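Local coordinates for sugar ABC transporter, periplasmic sugar-binding protein (Caulobacter crescentus, PDB 4IRX) that binds myo-inositol in the periplasm, probably as the substrate-capturing component of an ABC transporter for nutrient uptake, at residues Q261-D264 and K265-G269. Residues are numbered along the deposited sequence; the frame is centred on the assembly and turned at random.
Sequences QAVD and KIKSG
The carbonyl oxygen of D264 is approached by two groups of S268: its backbone N donates a hydrogen bond of 3.0 Å to D264 O, and its OG lies 3.1 Å from the same atom. The OG proton has another acceptor within reach, which leaves its bond to D264 O unsettled; a chi1 of 76° sets OG between the backbone N and the carbonyl carbon of S268, turned back toward D264 O. OG also takes part in a weak hydrogen bond with the N of A270. These bonds lie near the C-terminal end of helix 251-268. Three i to i+4 backbone bonds precede them, among them K267 N to V263 O at 2.9 Å, and G269, at positive phi, still bonds back through its N to the carbonyl of K265. On one flank the extended K267 chain runs alongside V263, its CE 3.5 Å from V263 CG1, which is held anti to the backbone N (chi1 167°). K267 NZ then donates to a water at 2.9 Å that in turn donates to D264 OD1, while NZ and OD1 themselves stay 5.3 Å apart. On the side facing the sheet, A262 and I266 pack against V11 and V67 of strands 10-15 and 67-70, while V263 meets M9 and V39. The helix end is thus amphipathic: its aliphatic groups face the domain, and the opposite charges of D264 and K267, joined through one water, probably attract each other only modestly.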
loop_
_atom_site.group_PDB
_atom_site.type_symbol
_atom_site.label_atom_id
_atom_site.label_comp_id
_atom_site.label_asym_id
_atom_site.label_seq_id
_atom_site.Cartn_x
_atom_site.Cartn_y
_atom_site.Cartn_z
ATOM N N GLN A 261 -17.001 0.041 -10.379
ATOM C CA GLN A 261 -16.923 1.049 -11.426
ATOM C C GLN A 261 -16.644 0.424 -12.789
ATOM O O GLN A 261 -17.263 0.811 -13.773
ATOM C CB GLN A 261 -15.835 2.067 -11.100
ATOM C CG GLN A 261 -16.132 2.980 -9.903
ATOM C CD GLN A 261 -15.280 4.232 -9.956
ATOM O OE1 GLN A 261 -15.055 4.777 -11.040
ATOM N NE2 GLN A 261 -14.767 4.669 -8.816
ATOM N N ALA A 262 -15.729 -0.537 -12.849
ATOM C CA ALA A 262 -15.430 -1.197 -14.125
ATOM C C ALA A 262 -16.670 -1.853 -14.737
ATOM O O ALA A 262 -16.896 -1.751 -15.941
ATOM C CB ALA A 262 -14.323 -2.224 -13.925
ATOM N N VAL A 263 -17.479 -2.501 -13.903
ATOM C CA VAL A 263 -18.650 -3.202 -14.395
ATOM C C VAL A 263 -19.705 -2.208 -14.894
ATOM O O VAL A 263 -20.339 -2.424 -15.936
ATOM C CB VAL A 263 -19.199 -4.165 -13.321
ATOM C CG1 VAL A 263 -20.582 -4.662 -13.708
ATOM C CG2 VAL A 263 -18.216 -5.321 -13.141
ATOM N N ASP A 264 -19.852 -1.084 -14.201
ATOM C CA ASP A 264 -20.771 -0.051 -14.652
ATOM C C ASP A 264 -20.267 0.606 -15.939
ATOM O O ASP A 264 -21.065 0.946 -16.824
ATOM C CB ASP A 264 -21.034 0.963 -13.533
ATOM C CG ASP A 264 -22.115 0.487 -12.563
ATOM O OD1 ASP A 264 -23.099 -0.137 -13.025
ATOM O OD2 ASP A 264 -21.989 0.735 -11.343
ATOM N N LYS A 265 -18.952 0.739 -16.083
ATOM C CA LYS A 265 -18.413 1.228 -17.353
ATOM C C LYS A 265 -18.788 0.263 -18.491
ATOM O O LYS A 265 -19.244 0.690 -19.580
ATOM C CB LYS A 265 -16.893 1.351 -17.273
ATOM C CG LYS A 265 -16.218 1.728 -18.591
ATOM C CD LYS A 265 -16.340 3.226 -18.833
ATOM C CE LYS A 265 -15.444 3.683 -19.957
ATOM N NZ LYS A 265 -15.908 3.144 -21.254
ATOM N N ILE A 266 -18.625 -1.039 -18.257
ATOM C CA ILE A 266 -18.982 -2.032 -19.283
ATOM C C ILE A 266 -20.480 -2.073 -19.613
ATOM O O ILE A 266 -20.858 -2.116 -20.792
ATOM C CB ILE A 266 -18.509 -3.430 -18.858
ATOM C CG1 ILE A 266 -16.970 -3.484 -18.826
ATOM C CG2 ILE A 266 -19.106 -4.486 -19.743
ATOM C CD1 ILE A 266 -16.377 -4.702 -18.075
ATOM N N LYS A 267 -21.331 -2.019 -18.591
ATOM C CA LYS A 267 -22.777 -2.141 -18.796
ATOM C C LYS A 267 -23.392 -0.901 -19.438
ATOM O O LYS A 267 -24.258 -1.027 -20.311
ATOM C CB LYS A 267 -23.485 -2.457 -17.465
ATOM C CG LYS A 267 -23.303 -3.869 -16.959
ATOM C CD LYS A 267 -23.932 -3.951 -15.583
ATOM C CE LYS A 267 -23.802 -5.294 -14.964
ATOM N NZ LYS A 267 -24.371 -5.225 -13.591
ATOM N N SER A 268 -22.947 0.292 -19.048
ATOM C CA SER A 268 -23.653 1.524 -19.428
ATOM C C SER A 268 -22.779 2.677 -19.890
ATOM O O SER A 268 -23.293 3.741 -20.234
ATOM C CB SER A 268 -24.489 2.021 -18.247
ATOM O OG SER A 268 -23.653 2.627 -17.273
ATOM N N GLY A 269 -21.463 2.488 -19.895
ATOM C CA GLY A 269 -20.552 3.554 -20.252
ATOM C C GLY A 269 -20.342 4.587 -19.167
ATOM O O GLY A 269 -19.795 5.652 -19.430
HETATM O O HOH W 1 -23.827 -2.724 -12.276
#